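Long-range contacts in periplasmic binding protein (Thermotoga lettingae TMO, PDB 4RY8), which binds 5-methylthioribose and probably acts as the periplasmic solute-binding component of a transporter for this sugar: residues S222-V232 with N244-T253; F133-V144 with E197-F208. All coordinates share one frame; numbering follows the deposited sequence.

Contact 1. Residues S222-V232 with N244-T253; sequences SDQFKVYSVDV and NSPWVATVGT. With SR1 (5-S-methyl-5-thio-alpha-D-ribofuranose), chain G.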
# COMPACT_ATOMS: atom_id res chain seq x y z
N SER C 222 5.49 29.19 -7.11
CA SER C 222 5.34 28.28 -5.98
C SER C 222 3.88 28.05 -5.57
O SER C 222 3.56 26.98 -5.05
CB SER C 222 6.16 28.75 -4.80
OG SER C 222 7.54 28.48 -5.02
N ASP C 223 3.00 29.02 -5.78
CA ASP C 223 1.62 28.87 -5.31
C ASP C 223 0.67 28.26 -6.33
O ASP C 223 -0.47 27.99 -6.00
CB ASP C 223 1.08 30.20 -4.72
CG ASP C 223 0.75 31.23 -5.78
OD1 ASP C 223 1.01 31.00 -6.98
OD2 ASP C 223 0.22 32.30 -5.40
N GLN C 224 1.14 28.04 -7.56
CA GLN C 224 0.37 27.37 -8.61
C GLN C 224 0.67 25.86 -8.68
O GLN C 224 0.07 25.14 -9.48
CB GLN C 224 0.70 27.97 -9.98
CG GLN C 224 0.51 29.48 -10.07
CD GLN C 224 0.96 30.04 -11.41
OE1 GLN C 224 0.95 29.34 -12.43
NE2 GLN C 224 1.37 31.31 -11.42
N PHE C 225 1.60 25.39 -7.85
CA PHE C 225 2.02 24.00 -7.87
C PHE C 225 2.10 23.37 -6.49
O PHE C 225 2.32 24.04 -5.48
CB PHE C 225 3.40 23.90 -8.53
CG PHE C 225 3.35 23.91 -10.02
CD1 PHE C 225 3.09 22.73 -10.72
CD2 PHE C 225 3.57 25.07 -10.74
CE1 PHE C 225 3.04 22.72 -12.10
CE2 PHE C 225 3.51 25.05 -12.14
CZ PHE C 225 3.23 23.89 -12.81
N LYS C 226 1.91 22.05 -6.48
CA LYS C 226 2.19 21.25 -5.31
C LYS C 226 3.00 20.06 -5.77
O LYS C 226 2.68 19.46 -6.78
CB LYS C 226 0.89 20.83 -4.63
CG LYS C 226 0.23 21.98 -3.87
CD LYS C 226 -0.69 21.42 -2.81
CE LYS C 226 -1.63 22.48 -2.27
NZ LYS C 226 -2.45 21.89 -1.17
N VAL C 227 4.10 19.77 -5.09
CA VAL C 227 5.03 18.74 -5.51
C VAL C 227 5.05 17.60 -4.52
O VAL C 227 5.12 17.82 -3.34
CB VAL C 227 6.46 19.29 -5.69
CG1 VAL C 227 7.37 18.19 -6.28
CG2 VAL C 227 6.43 20.52 -6.59
N TYR C 228 4.94 16.38 -5.05
CA TYR C 228 4.94 15.13 -4.31
C TYR C 228 6.13 14.33 -4.82
O TYR C 228 6.32 14.22 -6.04
CB TYR C 228 3.60 14.36 -4.55
CG TYR C 228 2.41 15.19 -4.07
CD1 TYR C 228 1.92 16.26 -4.83
CD2 TYR C 228 1.81 14.96 -2.83
CE1 TYR C 228 0.87 17.05 -4.39
CE2 TYR C 228 0.76 15.76 -2.40
CZ TYR C 228 0.31 16.79 -3.16
OH TYR C 228 -0.70 17.58 -2.75
N SER C 229 6.95 13.80 -3.91
CA SER C 229 8.12 13.02 -4.30
C SER C 229 8.29 11.73 -3.50
O SER C 229 7.49 11.36 -2.65
CB SER C 229 9.36 13.88 -4.16
OG SER C 229 9.55 14.10 -2.75
N VAL C 230 9.37 11.05 -3.82
CA VAL C 230 9.87 9.98 -3.05
C VAL C 230 11.25 10.38 -2.54
O VAL C 230 11.96 11.18 -3.18
CB VAL C 230 9.95 8.72 -3.96
CG1 VAL C 230 10.49 7.53 -3.25
CG2 VAL C 230 8.58 8.39 -4.46
N ASP C 231 11.66 9.72 -1.46
CA ASP C 231 12.97 9.85 -0.83
C ASP C 231 12.99 11.05 0.12
O ASP C 231 12.25 11.99 -0.05
CB ASP C 231 14.19 9.93 -1.78
CG ASP C 231 14.23 8.77 -2.76
OD1 ASP C 231 14.02 7.62 -2.32
OD2 ASP C 231 14.45 9.00 -3.98
N VAL C 232 13.82 10.93 1.13
CA VAL C 232 14.02 12.03 2.07
C VAL C 232 15.52 12.04 2.45
O VAL C 232 16.17 10.98 2.60
CB VAL C 232 13.05 11.92 3.26
CG1 VAL C 232 13.30 10.65 4.05
CG2 VAL C 232 13.10 13.18 4.13
N ASN C 244 7.12 29.36 1.36
CA ASN C 244 6.43 29.25 0.09
C ASN C 244 6.84 28.03 -0.72
O ASN C 244 6.45 27.95 -1.87
CB ASN C 244 6.64 30.51 -0.78
CG ASN C 244 6.26 31.78 -0.07
OD1 ASN C 244 6.95 32.22 0.85
ND2 ASN C 244 5.16 32.40 -0.50
N SER C 245 7.61 27.10 -0.15
CA SER C 245 7.97 25.88 -0.91
C SER C 245 6.72 25.21 -1.48
O SER C 245 5.75 25.02 -0.79
CB SER C 245 8.71 24.86 -0.04
OG SER C 245 9.01 23.70 -0.81
N PRO C 246 6.76 24.85 -2.77
CA PRO C 246 5.68 24.02 -3.30
C PRO C 246 5.84 22.53 -2.96
O PRO C 246 4.98 21.72 -3.30
CB PRO C 246 5.82 24.21 -4.81
CG PRO C 246 7.29 24.36 -5.00
CD PRO C 246 7.76 25.17 -3.79
N TRP C 247 6.93 22.16 -2.28
CA TRP C 247 7.19 20.75 -2.00
C TRP C 247 6.41 20.30 -0.77
O TRP C 247 6.81 20.59 0.36
CB TRP C 247 8.69 20.54 -1.82
CG TRP C 247 9.16 19.08 -1.98
CD1 TRP C 247 8.40 17.95 -1.97
CD2 TRP C 247 10.51 18.66 -2.08
NE1 TRP C 247 9.21 16.84 -2.12
CE2 TRP C 247 10.51 17.25 -2.21
CE3 TRP C 247 11.73 19.34 -2.14
CZ2 TRP C 247 11.67 16.53 -2.31
CZ3 TRP C 247 12.89 18.60 -2.31
CH2 TRP C 247 12.86 17.23 -2.37
N VAL C 248 5.29 19.60 -0.97
CA VAL C 248 4.36 19.37 0.18
C VAL C 248 4.45 18.02 0.91
O VAL C 248 4.14 17.92 2.09
CB VAL C 248 2.89 19.71 -0.16
CG1 VAL C 248 2.76 21.19 -0.51
CG2 VAL C 248 2.38 18.88 -1.27
N ALA C 249 4.92 16.99 0.22
CA ALA C 249 5.08 15.68 0.81
C ALA C 249 6.08 14.83 0.02
O ALA C 249 6.25 15.01 -1.20
CB ALA C 249 3.74 14.96 0.88
N THR C 250 6.74 13.94 0.76
CA THR C 250 7.55 12.88 0.20
C THR C 250 7.31 11.61 1.04
O THR C 250 6.90 11.63 2.22
CB THR C 250 9.08 13.26 0.17
OG1 THR C 250 9.84 12.35 -0.64
CG2 THR C 250 9.69 13.27 1.57
N VAL C 251 7.56 10.49 0.40
CA VAL C 251 7.48 9.20 1.00
C VAL C 251 8.85 8.54 0.89
O VAL C 251 9.43 8.43 -0.19
CB VAL C 251 6.36 8.39 0.28
CG1 VAL C 251 6.49 6.90 0.56
CG2 VAL C 251 5.01 8.97 0.76
N GLY C 252 9.38 8.09 2.02
CA GLY C 252 10.69 7.43 1.97
C GLY C 252 11.18 6.72 3.20
O GLY C 252 10.43 6.49 4.16
N THR C 253 12.48 6.37 3.15
CA THR C 253 13.18 5.61 4.19
C THR C 253 14.49 6.32 4.51
O THR C 253 14.95 7.18 3.76
CB THR C 253 13.64 4.21 3.69
OG1 THR C 253 14.60 4.40 2.64
CG2 THR C 253 12.49 3.38 3.19
CS SR1 G . 17.56 5.96 -10.47
S SR1 G . 16.67 4.88 -9.37
C5 SR1 G . 16.50 6.11 -8.06
C4 SR1 G . 15.75 5.54 -6.86
O4 SR1 G . 16.47 4.43 -6.44
C1 SR1 G . 16.56 4.37 -5.00
O1 SR1 G . 15.90 3.23 -4.59
C2 SR1 G . 15.91 5.61 -4.40
O2 SR1 G . 14.70 5.41 -3.62
C3 SR1 G . 15.65 6.45 -5.64
O3 SR1 G . 14.37 7.07 -5.57
O HOH W 1 13.27 6.53 -0.02
O HOH W 2 18.04 8.72 3.33
O HOH W 3 15.47 8.28 1.17

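Contact 2. Residues F133-V144 with E197-F208; sequences FAGNANVIYVNV and EANAVLAMWDEF. With SR1 (5-S-methyl-5-thio-alpha-D-ribofuranose), chain G.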
# COMPACT_ATOMS: atom_id res chain seq x y z
N PHE C 133 -5.86 16.77 -3.82
CA PHE C 133 -6.59 17.45 -4.86
C PHE C 133 -8.06 17.00 -5.01
O PHE C 133 -8.71 17.35 -5.99
CB PHE C 133 -5.82 17.24 -6.19
CG PHE C 133 -4.65 18.15 -6.34
CD1 PHE C 133 -3.42 17.83 -5.79
CD2 PHE C 133 -4.78 19.37 -7.03
CE1 PHE C 133 -2.34 18.68 -5.93
CE2 PHE C 133 -3.71 20.21 -7.17
CZ PHE C 133 -2.49 19.88 -6.61
N ALA C 134 -8.61 16.27 -4.03
CA ALA C 134 -9.98 15.71 -4.15
C ALA C 134 -10.21 15.06 -5.51
O ALA C 134 -11.27 15.21 -6.07
CB ALA C 134 -11.06 16.75 -3.91
N GLY C 135 -9.21 14.34 -6.02
CA GLY C 135 -9.31 13.57 -7.27
C GLY C 135 -9.35 14.33 -8.58
O GLY C 135 -9.59 13.71 -9.63
N ASN C 136 -9.13 15.65 -8.54
CA ASN C 136 -8.94 16.47 -9.76
C ASN C 136 -7.60 17.26 -9.77
O ASN C 136 -7.38 18.16 -8.94
CB ASN C 136 -10.09 17.47 -9.91
CG ASN C 136 -11.42 16.80 -10.15
OD1 ASN C 136 -11.64 16.18 -11.19
ND2 ASN C 136 -12.29 16.88 -9.17
N ALA C 137 -6.73 16.92 -10.72
CA ALA C 137 -5.43 17.55 -10.87
C ALA C 137 -4.88 17.31 -12.26
O ALA C 137 -5.11 16.25 -12.83
CB ALA C 137 -4.42 16.98 -9.89
N ASN C 138 -4.06 18.27 -12.72
CA ASN C 138 -3.27 18.15 -13.96
C ASN C 138 -1.77 17.94 -13.64
O ASN C 138 -1.02 18.87 -13.35
CB ASN C 138 -3.45 19.43 -14.80
CG ASN C 138 -4.89 19.65 -15.24
OD1 ASN C 138 -5.38 20.79 -15.27
ND2 ASN C 138 -5.57 18.59 -15.59
N VAL C 139 -1.33 16.69 -13.73
CA VAL C 139 -0.07 16.28 -13.16
C VAL C 139 1.01 16.19 -14.20
O VAL C 139 0.81 15.50 -15.26
CB VAL C 139 -0.23 14.88 -12.50
CG1 VAL C 139 1.09 14.44 -11.87
CG2 VAL C 139 -1.34 14.92 -11.47
N ILE C 140 2.13 16.83 -13.88
CA ILE C 140 3.46 16.58 -14.52
C ILE C 140 4.16 15.45 -13.79
O ILE C 140 4.52 15.55 -12.63
CB ILE C 140 4.34 17.83 -14.59
CG1 ILE C 140 3.61 18.89 -15.47
CG2 ILE C 140 5.75 17.48 -15.14
CD1 ILE C 140 4.14 20.29 -15.42
N TYR C 141 4.32 14.33 -14.48
CA TYR C 141 4.88 13.10 -13.89
C TYR C 141 6.36 13.04 -14.23
O TYR C 141 6.75 13.03 -15.41
CB TYR C 141 4.20 11.92 -14.53
CG TYR C 141 4.61 10.52 -14.09
CD1 TYR C 141 4.82 10.20 -12.75
CD2 TYR C 141 4.62 9.49 -14.99
CE1 TYR C 141 5.14 8.92 -12.38
CE2 TYR C 141 4.94 8.22 -14.63
CZ TYR C 141 5.17 7.93 -13.31
OH TYR C 141 5.43 6.65 -12.96
N VAL C 142 7.20 12.93 -13.21
CA VAL C 142 8.65 12.86 -13.46
C VAL C 142 9.18 11.50 -13.04
O VAL C 142 9.26 11.14 -11.83
CB VAL C 142 9.41 13.95 -12.76
CG1 VAL C 142 10.79 14.07 -13.40
CG2 VAL C 142 8.65 15.28 -12.77
N ASN C 143 9.46 10.70 -14.06
CA ASN C 143 9.93 9.35 -13.87
C ASN C 143 10.37 8.82 -15.20
O ASN C 143 10.04 9.43 -16.23
CB ASN C 143 8.81 8.46 -13.30
CG ASN C 143 9.31 7.17 -12.70
OD1 ASN C 143 10.50 7.01 -12.37
ND2 ASN C 143 8.41 6.23 -12.53
N VAL C 144 11.13 7.73 -15.16
CA VAL C 144 11.69 7.09 -16.36
C VAL C 144 11.71 5.58 -16.18
O VAL C 144 11.83 5.08 -15.06
CB VAL C 144 13.15 7.56 -16.59
CG1 VAL C 144 13.29 9.02 -16.27
CG2 VAL C 144 14.16 6.81 -15.75
N GLU C 197 -1.81 24.35 -17.91
CA GLU C 197 -2.88 23.87 -17.05
C GLU C 197 -2.34 22.99 -15.90
O GLU C 197 -3.09 22.67 -14.99
CB GLU C 197 -3.97 23.14 -17.88
CG GLU C 197 -3.66 21.68 -18.24
CD GLU C 197 -2.77 21.48 -19.47
OE1 GLU C 197 -2.13 22.46 -19.96
OE2 GLU C 197 -2.71 20.33 -19.96
N ALA C 198 -1.06 22.61 -15.93
CA ALA C 198 -0.54 21.66 -14.98
C ALA C 198 -0.50 22.35 -13.61
O ALA C 198 -0.17 23.52 -13.54
CB ALA C 198 0.84 21.17 -15.40
N ASN C 199 -0.90 21.65 -12.55
CA ASN C 199 -0.85 22.22 -11.19
C ASN C 199 -0.29 21.26 -10.11
O ASN C 199 -0.30 21.56 -8.92
CB ASN C 199 -2.25 22.70 -10.77
CG ASN C 199 -3.29 21.58 -10.77
OD1 ASN C 199 -3.02 20.45 -11.17
ND2 ASN C 199 -4.50 21.91 -10.38
N ALA C 200 0.22 20.11 -10.52
CA ALA C 200 0.90 19.23 -9.56
C ALA C 200 2.07 18.55 -10.21
O ALA C 200 2.06 18.32 -11.41
CB ALA C 200 -0.05 18.20 -8.99
N VAL C 201 3.06 18.19 -9.39
CA VAL C 201 4.18 17.36 -9.82
C VAL C 201 4.30 16.12 -8.94
O VAL C 201 4.26 16.18 -7.72
CB VAL C 201 5.52 18.14 -9.76
CG1 VAL C 201 6.70 17.23 -10.17
CG2 VAL C 201 5.43 19.40 -10.58
N LEU C 202 4.48 14.99 -9.60
CA LEU C 202 4.74 13.74 -8.95
C LEU C 202 6.06 13.22 -9.50
O LEU C 202 6.20 12.85 -10.68
CB LEU C 202 3.60 12.77 -9.20
CG LEU C 202 3.76 11.37 -8.65
CD1 LEU C 202 3.73 11.42 -7.13
CD2 LEU C 202 2.67 10.46 -9.22
N ALA C 203 7.04 13.17 -8.64
CA ALA C 203 8.43 12.89 -9.00
C ALA C 203 8.91 11.73 -8.19
O ALA C 203 8.99 11.78 -6.95
CB ALA C 203 9.30 14.10 -8.73
N MET C 204 9.29 10.67 -8.88
CA MET C 204 9.52 9.36 -8.24
C MET C 204 10.99 9.12 -7.74
O MET C 204 11.34 8.03 -7.38
CB MET C 204 9.02 8.27 -9.21
CG MET C 204 7.47 8.17 -9.37
SD MET C 204 6.58 8.14 -7.74
CE MET C 204 4.99 7.52 -8.28
N TRP C 205 11.83 10.15 -7.73
CA TRP C 205 13.17 10.11 -7.07
C TRP C 205 13.46 11.52 -6.54
O TRP C 205 13.09 12.46 -7.23
CB TRP C 205 14.21 9.65 -8.13
CG TRP C 205 15.66 9.71 -7.75
CD1 TRP C 205 16.21 9.62 -6.50
CD2 TRP C 205 16.74 9.81 -8.65
NE1 TRP C 205 17.57 9.69 -6.57
CE2 TRP C 205 17.93 9.81 -7.88
CE3 TRP C 205 16.83 9.92 -10.03
CZ2 TRP C 205 19.18 9.92 -8.47
CZ3 TRP C 205 18.06 10.04 -10.61
CH2 TRP C 205 19.22 10.02 -9.85
N ASP C 206 14.05 11.73 -5.33
CA ASP C 206 14.24 13.09 -4.88
C ASP C 206 15.10 13.97 -5.79
O ASP C 206 14.93 15.18 -5.78
CB ASP C 206 14.69 13.22 -3.36
CG ASP C 206 16.05 12.57 -3.06
OD1 ASP C 206 16.67 11.92 -3.92
OD2 ASP C 206 16.54 12.72 -1.89
N GLU C 207 15.99 13.40 -6.59
CA GLU C 207 16.77 14.20 -7.56
C GLU C 207 15.89 14.80 -8.69
O GLU C 207 16.12 15.94 -9.14
CB GLU C 207 17.92 13.37 -8.14
CG GLU C 207 18.99 13.04 -7.12
CD GLU C 207 19.66 14.26 -6.53
OE1 GLU C 207 20.12 15.16 -7.28
OE2 GLU C 207 19.75 14.34 -5.29
N PHE C 208 14.87 14.07 -9.09
CA PHE C 208 13.89 14.59 -10.05
C PHE C 208 13.11 15.73 -9.35
O PHE C 208 12.93 16.82 -9.89
CB PHE C 208 12.86 13.53 -10.43
CG PHE C 208 13.36 12.40 -11.33
CD1 PHE C 208 14.28 12.59 -12.37
CD2 PHE C 208 12.75 11.17 -11.21
CE1 PHE C 208 14.65 11.51 -13.15
CE2 PHE C 208 13.11 10.11 -12.02
CZ PHE C 208 14.04 10.29 -12.99
CS SR1 G . 17.56 5.96 -10.47
S SR1 G . 16.67 4.88 -9.37
C5 SR1 G . 16.50 6.11 -8.06
C4 SR1 G . 15.75 5.54 -6.86
O4 SR1 G . 16.47 4.43 -6.44
C1 SR1 G . 16.56 4.37 -5.00
O1 SR1 G . 15.90 3.23 -4.59
C2 SR1 G . 15.91 5.61 -4.40
O2 SR1 G . 14.70 5.41 -3.62
C3 SR1 G . 15.65 6.45 -5.64
O3 SR1 G . 14.37 7.07 -5.57
O HOH W 4 -7.24 20.63 -10.15

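Contact 1. Residues S222-V232 with N244-T253
Trp247, Ser229 and Thr250 pass hydrogen bonds along one face of two parallel strands, 226-230 and 247-252, which helix 234-240 joins into a beta-alpha-beta unit of the periplasmic binding protein fold. Trp247 NE1 donates to Ser229 OG at 2.8 Å, with the hydroxyl at the indole edge, only 9° out of the ring plane. Ser229 OG gives its own proton to Thr250 OG1, also at 2.8 Å. Because Thr250 OG1 stands anti to the backbone N (chi1 -167°), it can accept from Ser229 and still donate to Asp231 O at a short 2.5 Å. Both buried hydroxyls are therefore used twice. A leucine in place of Trp247 would probably leave Ser229 OG without its incoming N-H and open a gap against Met239 and Met240 of helix 234-240.

The backbone ladder starts at Val227, whose N binds Pro246 O and whose O takes Val248 N. A beta bulge follows, after which Ser229 N and O pair with Ala249 O and Val251 N. In the bulge, Val248 CG2 makes a CH-pi contact over one face of Tyr228, 3.9 Å from the ring centroid; Tyr228 OH is bonded to Asp132. Asp231 N closes the ladder on Val251 O. Its carboxylate reaches the sugar: OD1 accepts from SR1 O2 at 2.7 Å, and OD2 from SR1 O3 at 2.5 Å.

Contact 2. Residues F133-V144 with E197-F208
With chi1 at 59°, CG of Asn199 sits between the backbone N and the carbonyl carbon, which carries OD1 to Asn138 N, 2.9 Å away. At the other end of the pair Phe208, its CG beside the backbone N (chi1 -72°), brings its CB and ring to Val142, the two side chains sliding past each other in opposite directions. Between these ends run strands 137-142 and 200-203, parallel neighbours inside the sheet of one lobe of the periplasmic binding protein fold; the intervening chain runs through helix 148-163, edge strand 167-173 and helix 180-194 before returning alongside.

Asn138 O takes Asn199 N in its carbonyl plane, on a lone pair, and more weakly Ala200 N. From there the ladder alternates: Ile140 N to Ala200 O, Leu202 N to Ile140 O, then Val142 N to Leu202 O, which is short at 2.7 Å and almost straight at 178°. Met204 N ends it on Val142 O, nearly along the C=O axis.

Apolar side chains carry most of the packing on both faces. On one, Ile140 CD1 presses against Ala198 CB at a tight 3.4 Å, Val142 CG2 meets Val201 CG1, and Val142 CG1 packs on Phe208 CB. On the other, Tyr141 lies side by side with Leu202 and its CE1 touches Met204 CG at 3.9 Å. Tyr141 OH accepts from Asn143 ND2, in the amide plane, and is also bonded to Asp154, so the two side chains steady each other. Near the start of the strand pair, a water accepts from Asn199 ND2 at 3.0 Å and donates to Asn136 O at 2.8 Å.

Contacts 1 and 2 are two strand pairs of a single sheet, set next to each other, their centres about 10 Å apart. Strand 200-203 of contact 2 lies directly beside strand 226-230 of contact 1, and the backbone of Tyr228 ties them: its N lies 2.8 Å from Val201 O and its O 2.9 Å from Ala203 N. Helix 206-219 links these strands along the chain. Both contacts end at the methylthioribose. Contact 1 supplies Asp231, while contact 2 supplies Trp205, with SR1 C5 over one ring face, and Met204, whose O binds Arg153. Asp231 OD2 also accepts from Asp206 N and sits 3.1 Å from Trp205 CD1, so the two strand ends shape the pocket wall together.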